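Local coordinates for protein catalase (Exiguobacterium oxidotolerans, PDB 2J2M) that catalyses the breakdown of hydrogen peroxide to water and oxygen, as a haem-dependent catalase, at residues 159-164 with 446-452; 212-216 with 281-285. One frame throughout, in Å; residues are numbered along the deposited sequence.

Contact 1 of 2, residues 159-164 with 446-452; sequences DPDRYW and DLQQVRH
D161 and V450 bring the two backbones closest, CA to CA 4.2 Å, where the first turn of helix 160-169 meets the type I turn L447-V450. D159, the N-cap of helix 160-169, accepts from D161 N through OD2, while its OD1 takes both NH1 and NH2 of R451 end-on in a salt bridge; R451 NH2 is 2.6 Å from D159 OD1, which lies in the guanidinium plane and is met through its syn lone pair. Were D159 replaced by alanine, R451 would probably lose its main carboxylate partner and D161 N its cap. D161 CB lies over a face of that guanidinium. D161 swings its carboxylate opposite the backbone N (chi1 -174°), bringing OD1 to R451 N at 2.7 Å and, by its syn lone pair, to H452 ND1 at 3.0 Å, a nearly straight bond (169°); D161 OD2 pairs with R387 of a second subunit. D446 OD1 is likewise shared: Y163 OH uses its syn lone pair at 2.6 Å, W164 NE1 its anti one at 2.8 Å. L447 CD2 sits over the six-membered ring of W164 in a CH-pi contact, 3.7 Å from its centroid. Helix 453-466 backs the contact, F463 against W164 and A459 against L447, and helix 142-149 lies beside Y163.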
loop_
_atom_site.group_PDB
_atom_site.type_symbol
_atom_site.label_atom_id
_atom_site.label_comp_id
_atom_site.label_asym_id
_atom_site.label_seq_id
_atom_site.Cartn_x
_atom_site.Cartn_y
_atom_site.Cartn_z
ATOM N N ASP A 159 -15.962 -25.449 -7.531
ATOM C CA ASP A 159 -16.194 -26.673 -8.298
ATOM C C ASP A 159 -15.664 -27.859 -7.509
ATOM O O ASP A 159 -14.471 -27.950 -7.278
ATOM C CB ASP A 159 -15.572 -26.575 -9.708
ATOM C CG ASP A 159 -15.732 -27.866 -10.534
ATOM O OD1 ASP A 159 -15.275 -27.868 -11.709
ATOM O OD2 ASP A 159 -16.305 -28.877 -10.035
ATOM N N PRO A 160 -16.570 -28.761 -7.078
ATOM C CA PRO A 160 -16.221 -29.959 -6.341
ATOM C C PRO A 160 -15.240 -30.848 -7.083
ATOM O O PRO A 160 -14.460 -31.562 -6.459
ATOM C CB PRO A 160 -17.577 -30.674 -6.172
ATOM C CG PRO A 160 -18.579 -29.555 -6.172
ATOM C CD PRO A 160 -18.039 -28.661 -7.275
ATOM N N ASP A 161 -15.282 -30.826 -8.405
ATOM C CA ASP A 161 -14.308 -31.585 -9.185
ATOM C C ASP A 161 -12.884 -31.181 -8.795
ATOM O O ASP A 161 -11.974 -32.021 -8.794
ATOM C CB ASP A 161 -14.535 -31.372 -10.679
ATOM C CG ASP A 161 -13.651 -32.243 -11.525
ATOM O OD1 ASP A 161 -13.982 -33.436 -11.707
ATOM O OD2 ASP A 161 -12.617 -31.726 -12.011
ATOM N N ARG A 162 -12.706 -29.902 -8.450
ATOM C CA ARG A 162 -11.401 -29.367 -8.080
ATOM C C ARG A 162 -10.976 -29.718 -6.626
ATOM O O ARG A 162 -9.870 -30.205 -6.399
ATOM C CB ARG A 162 -11.356 -27.853 -8.330
ATOM C CG ARG A 162 -11.770 -27.416 -9.753
ATOM C CD ARG A 162 -11.666 -25.896 -9.974
ATOM N NE ARG A 162 -10.260 -25.457 -9.975
ATOM C CZ ARG A 162 -9.632 -24.926 -8.921
ATOM N NH1 ARG A 162 -10.277 -24.741 -7.766
ATOM N NH2 ARG A 162 -8.357 -24.569 -9.026
ATOM N N TYR A 163 -11.863 -29.486 -5.654
ATOM C CA TYR A 163 -11.548 -29.784 -4.265
ATOM C C TYR A 163 -11.538 -31.270 -3.867
ATOM O O TYR A 163 -10.713 -31.686 -3.048
ATOM C CB TYR A 163 -12.347 -28.909 -3.277
ATOM C CG TYR A 163 -13.870 -29.018 -3.225
ATOM C CD1 TYR A 163 -14.493 -30.147 -2.697
ATOM C CD2 TYR A 163 -14.677 -27.941 -3.582
ATOM C CE1 TYR A 163 -15.886 -30.225 -2.572
ATOM C CE2 TYR A 163 -16.084 -28.007 -3.458
ATOM C CZ TYR A 163 -16.671 -29.152 -2.946
ATOM O OH TYR A 163 -18.042 -29.262 -2.827
ATOM N N TRP A 164 -12.436 -32.060 -4.447
ATOM C CA TRP A 164 -12.382 -33.514 -4.291
ATOM C C TRP A 164 -11.095 -34.129 -4.855
ATOM O O TRP A 164 -10.626 -35.130 -4.314
ATOM C CB TRP A 164 -13.616 -34.183 -4.878
ATOM C CG TRP A 164 -14.771 -34.160 -3.930
ATOM C CD1 TRP A 164 -15.908 -33.397 -4.023
ATOM C CD2 TRP A 164 -14.887 -34.911 -2.728
ATOM N NE1 TRP A 164 -16.719 -33.632 -2.943
ATOM C CE2 TRP A 164 -16.112 -34.557 -2.130
ATOM C CE3 TRP A 164 -14.075 -35.865 -2.098
ATOM C CZ2 TRP A 164 -16.550 -35.134 -0.937
ATOM C CZ3 TRP A 164 -14.504 -36.426 -0.907
ATOM C CH2 TRP A 164 -15.729 -36.055 -0.340
ATOM N N ASP A 446 -22.627 -34.183 -3.578
ATOM C CA ASP A 446 -21.369 -33.526 -3.888
ATOM C C ASP A 446 -20.522 -34.334 -4.874
ATOM O O ASP A 446 -19.898 -33.767 -5.800
ATOM C CB ASP A 446 -20.581 -33.262 -2.606
ATOM C CG ASP A 446 -19.980 -31.871 -2.580
ATOM O OD1 ASP A 446 -18.753 -31.727 -2.735
ATOM O OD2 ASP A 446 -20.750 -30.910 -2.447
ATOM N N LEU A 447 -20.494 -35.658 -4.690
ATOM C CA LEU A 447 -19.686 -36.498 -5.585
ATOM C C LEU A 447 -20.304 -36.664 -6.967
ATOM O O LEU A 447 -19.592 -36.938 -7.927
ATOM C CB LEU A 447 -19.310 -37.838 -4.936
ATOM C CG LEU A 447 -18.333 -37.688 -3.754
ATOM C CD1 LEU A 447 -18.474 -38.843 -2.729
ATOM C CD2 LEU A 447 -16.888 -37.517 -4.232
ATOM N N GLN A 448 -21.616 -36.465 -7.069
ATOM C CA GLN A 448 -22.314 -36.466 -8.368
ATOM C C GLN A 448 -21.828 -35.331 -9.261
ATOM O O GLN A 448 -22.026 -35.380 -10.480
ATOM C CB GLN A 448 -23.837 -36.372 -8.193
ATOM C CG GLN A 448 -24.523 -37.731 -8.089
ATOM C CD GLN A 448 -25.940 -37.673 -7.518
ATOM O OE1 GLN A 448 -26.477 -36.588 -7.212
ATOM N NE2 GLN A 448 -26.554 -38.848 -7.363
ATOM N N GLN A 449 -21.192 -34.321 -8.648
ATOM C CA GLN A 449 -20.682 -33.148 -9.362
ATOM C C GLN A 449 -19.214 -33.262 -9.792
ATOM O O GLN A 449 -18.717 -32.388 -10.509
ATOM C CB GLN A 449 -20.866 -31.893 -8.507
ATOM C CG GLN A 449 -22.298 -31.443 -8.335
ATOM C CD GLN A 449 -22.421 -30.351 -7.276
ATOM O OE1 GLN A 449 -22.139 -29.158 -7.527
ATOM N NE2 GLN A 449 -22.842 -30.754 -6.079
ATOM N N VAL A 450 -18.524 -34.312 -9.340
ATOM C CA VAL A 450 -17.155 -34.617 -9.774
ATOM C C VAL A 450 -17.213 -35.226 -11.191
ATOM O O VAL A 450 -18.112 -36.016 -11.482
ATOM C CB VAL A 450 -16.381 -35.553 -8.755
ATOM C CG1 VAL A 450 -14.958 -35.873 -9.245
ATOM C CG2 VAL A 450 -16.304 -34.928 -7.353
ATOM N N ARG A 451 -16.276 -34.847 -12.064
ATOM C CA ARG A 451 -16.357 -35.194 -13.498
ATOM C C ARG A 451 -15.213 -36.122 -13.912
ATOM O O ARG A 451 -15.036 -36.428 -15.091
ATOM C CB ARG A 451 -16.380 -33.923 -14.379
ATOM C CG ARG A 451 -17.558 -32.963 -14.072
ATOM C CD ARG A 451 -17.569 -31.675 -14.946
ATOM N NE ARG A 451 -16.344 -30.870 -14.817
ATOM C CZ ARG A 451 -16.112 -29.984 -13.845
ATOM N NH1 ARG A 451 -17.022 -29.768 -12.901
ATOM N NH2 ARG A 451 -14.970 -29.299 -13.821
ATOM N N HIS A 452 -14.432 -36.556 -12.929
ATOM C CA HIS A 452 -13.318 -37.440 -13.174
ATOM C C HIS A 452 -13.546 -38.688 -12.353
ATOM O O HIS A 452 -13.561 -38.637 -11.119
ATOM C CB HIS A 452 -11.999 -36.761 -12.803
ATOM C CG HIS A 452 -11.548 -35.735 -13.799
ATOM N ND1 HIS A 452 -12.071 -34.457 -13.845
ATOM C CD2 HIS A 452 -10.621 -35.798 -14.785
ATOM C CE1 HIS A 452 -11.487 -33.780 -14.819
ATOM N NE2 HIS A 452 -10.606 -34.572 -15.408
#

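Contact 2 of 2, residues 212-216 with 281-285; sequences YIKLR and TKDWF
K214 lies over one face of the W284 indole, its CB near CE3 at 3.7 Å, and the ammonium reaches the five-membered ring in a cation-pi contact, NZ to centroid 4.1 Å. The lysine chain bends at chi2, chi3 and chi4, which carries NZ across the ring. There it donates to V198 O, its strongest polar partner, and to a water at 3.0 Å from NZ. The same water donates to D283 OD1 at 2.9 Å, bridging two opposite charges that do not touch directly. At its far edge the indole meets the strand backbone, Y212 O lying near the ring plane, while NE1 of W284 is hydrogen-bonded to a partner beyond the two segments.

The strand belongs to the antiparallel beta-barrel characteristic of haem catalases: 210-219 pairs with 257-265, and the loop 281-285, on the way from 257-265 to 292-302, packs against it. The side chain of K214 is about 9 Å from the bound haem.

R216 holds D283 end-on, NH1 and NH2 both 3.3 Å from OD1 and both N-H angles 141°; NH1 uses the syn lone pair, whereas NH2 comes from the syn side, slightly out of the carboxylate plane, and OD1 itself lies a little out of the guanidinium plane. The guanidinium and carboxylate planes are 49° apart. Besides the two arginine nitrogens and the water, OD1 takes a weak bond from W284 N, so a single buried oxygen gathers three donors and a weak fourth. D283 turns its carboxylate away from its backbone N (chi1 -163°), which presents OD1 to R216. NH1 also makes a weak bond to W284 O, but Q263 is the main partner of both: its OE1 accepts from R216 NH1 and its NE2 donates to W284 O. D283 N, in turn, is satisfied by Q423 OE1 of helix 422-430.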
loop_
_atom_site.group_PDB
_atom_site.type_symbol
_atom_site.label_atom_id
_atom_site.label_comp_id
_atom_site.label_asym_id
_atom_site.label_seq_id
_atom_site.Cartn_x
_atom_site.Cartn_y
_atom_site.Cartn_z
ATOM N N TYR A 212 -0.670 -30.474 27.696
ATOM C CA TYR A 212 -1.394 -30.233 26.438
ATOM C C TYR A 212 -2.887 -30.027 26.658
ATOM O O TYR A 212 -3.546 -30.805 27.351
ATOM C CB TYR A 212 -1.216 -31.396 25.450
ATOM C CG TYR A 212 0.175 -31.501 24.861
ATOM C CD1 TYR A 212 0.609 -30.596 23.878
ATOM C CD2 TYR A 212 1.046 -32.505 25.277
ATOM C CE1 TYR A 212 1.870 -30.688 23.327
ATOM C CE2 TYR A 212 2.329 -32.608 24.736
ATOM C CZ TYR A 212 2.732 -31.689 23.760
ATOM O OH TYR A 212 3.987 -31.785 23.217
ATOM N N ILE A 213 -3.426 -28.993 26.017
ATOM C CA ILE A 213 -4.833 -28.657 26.212
ATOM C C ILE A 213 -5.547 -28.443 24.878
ATOM O O ILE A 213 -4.948 -27.951 23.918
ATOM C CB ILE A 213 -5.018 -27.406 27.136
ATOM C CG1 ILE A 213 -4.614 -26.125 26.400
ATOM C CG2 ILE A 213 -4.224 -27.553 28.445
ATOM C CD1 ILE A 213 -5.779 -25.378 25.814
ATOM N N LYS A 214 -6.819 -28.838 24.849
ATOM C CA LYS A 214 -7.749 -28.524 23.768
ATOM C C LYS A 214 -8.832 -27.628 24.411
ATOM O O LYS A 214 -9.131 -27.746 25.629
ATOM C CB LYS A 214 -8.375 -29.818 23.239
ATOM C CG LYS A 214 -8.391 -30.040 21.718
ATOM C CD LYS A 214 -7.019 -30.372 21.200
ATOM C CE LYS A 214 -6.976 -31.638 20.361
ATOM N NZ LYS A 214 -7.647 -31.701 19.029
ATOM N N LEU A 215 -9.403 -26.734 23.597
ATOM C CA LEU A 215 -10.409 -25.793 24.067
ATOM C C LEU A 215 -11.715 -26.040 23.359
ATOM O O LEU A 215 -11.726 -26.353 22.175
ATOM C CB LEU A 215 -9.943 -24.364 23.853
ATOM C CG LEU A 215 -9.430 -23.489 25.007
ATOM C CD1 LEU A 215 -9.389 -24.137 26.405
ATOM C CD2 LEU A 215 -8.086 -22.825 24.648
ATOM N N ARG A 216 -12.807 -25.831 24.084
ATOM C CA ARG A 216 -14.130 -26.299 23.703
ATOM C C ARG A 216 -15.208 -25.260 24.075
ATOM O O ARG A 216 -15.356 -24.920 25.252
ATOM C CB ARG A 216 -14.403 -27.617 24.460
ATOM C CG ARG A 216 -14.531 -28.879 23.603
ATOM C CD ARG A 216 -13.243 -29.467 23.022
ATOM N NE ARG A 216 -13.678 -29.991 21.737
ATOM C CZ ARG A 216 -13.435 -31.177 21.199
ATOM N NH1 ARG A 216 -12.617 -32.058 21.739
ATOM N NH2 ARG A 216 -13.987 -31.435 20.036
ATOM N N THR A 281 -5.824 -33.403 12.171
ATOM C CA THR A 281 -6.885 -34.227 11.571
ATOM C C THR A 281 -7.525 -35.129 12.612
ATOM O O THR A 281 -8.432 -35.917 12.274
ATOM C CB THR A 281 -6.381 -35.103 10.397
ATOM O OG1 THR A 281 -5.269 -35.883 10.826
ATOM C CG2 THR A 281 -5.949 -34.253 9.181
ATOM N N LYS A 282 -7.085 -34.996 13.870
ATOM C CA LYS A 282 -7.523 -35.884 14.967
ATOM C C LYS A 282 -8.302 -35.164 16.062
ATOM O O LYS A 282 -7.948 -34.071 16.455
ATOM C CB LYS A 282 -6.324 -36.626 15.592
ATOM C CG LYS A 282 -5.565 -37.543 14.611
ATOM C CD LYS A 282 -6.479 -38.635 14.016
ATOM C CE LYS A 282 -5.750 -39.593 13.068
ATOM N NZ LYS A 282 -5.170 -38.929 11.850
ATOM N N ASP A 283 -9.365 -35.805 16.535
ATOM C CA ASP A 283 -10.190 -35.307 17.634
ATOM C C ASP A 283 -9.824 -36.007 18.948
ATOM O O ASP A 283 -9.188 -37.080 18.936
ATOM C CB ASP A 283 -11.679 -35.497 17.331
ATOM C CG ASP A 283 -12.572 -34.656 18.221
ATOM O OD1 ASP A 283 -12.050 -33.907 19.083
ATOM O OD2 ASP A 283 -13.810 -34.715 18.066
ATOM N N TRP A 284 -10.181 -35.357 20.064
ATOM C CA TRP A 284 -10.025 -35.918 21.405
ATOM C C TRP A 284 -11.419 -36.087 21.885
ATOM O O TRP A 284 -12.047 -35.112 22.318
ATOM C CB TRP A 284 -9.341 -34.964 22.380
ATOM C CG TRP A 284 -7.919 -34.664 22.143
ATOM C CD1 TRP A 284 -7.149 -35.035 21.071
ATOM C CD2 TRP A 284 -7.084 -33.883 22.989
ATOM N NE1 TRP A 284 -5.870 -34.525 21.207
ATOM C CE2 TRP A 284 -5.803 -33.823 22.381
ATOM C CE3 TRP A 284 -7.275 -33.251 24.229
ATOM C CZ2 TRP A 284 -4.737 -33.131 22.956
ATOM C CZ3 TRP A 284 -6.214 -32.560 24.797
ATOM C CH2 TRP A 284 -4.964 -32.504 24.156
ATOM N N PHE A 285 -11.911 -37.312 21.794
ATOM C CA PHE A 285 -13.285 -37.609 22.159
ATOM C C PHE A 285 -13.499 -37.314 23.637
ATOM O O PHE A 285 -12.616 -37.578 24.446
ATOM C CB PHE A 285 -13.615 -39.062 21.824
ATOM C CG PHE A 285 -13.506 -39.392 20.358
ATOM C CD1 PHE A 285 -12.741 -40.474 19.931
ATOM C CD2 PHE A 285 -14.188 -38.639 19.395
ATOM C CE1 PHE A 285 -12.667 -40.822 18.554
ATOM C CE2 PHE A 285 -14.095 -38.963 18.028
ATOM C CZ PHE A 285 -13.335 -40.062 17.611
HETATM O O HOH W 1 -10.580 -31.510 18.516
#

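Overall arrangement
The centres of the two contacts lie 30 Å apart, and their nearest atoms are about 13 Å from each other, so they do not touch. Along the chain the order is 159-164, then 212-216 and 281-285, then 446-452: contact 2 falls wholly within the sequence spanned by contact 1. Contact 2 is buried in the haem-bearing part of the fold, at barrel strand 210-219. Contact 1 lies further out and joins helix 160-169 to the C-terminal helical region, 433-447 and 453-466, next to a second subunit. Helix 422-430, which precedes those two helices, reaches contact 2, linking the C-terminal helices to the loop that packs on the barrel strand.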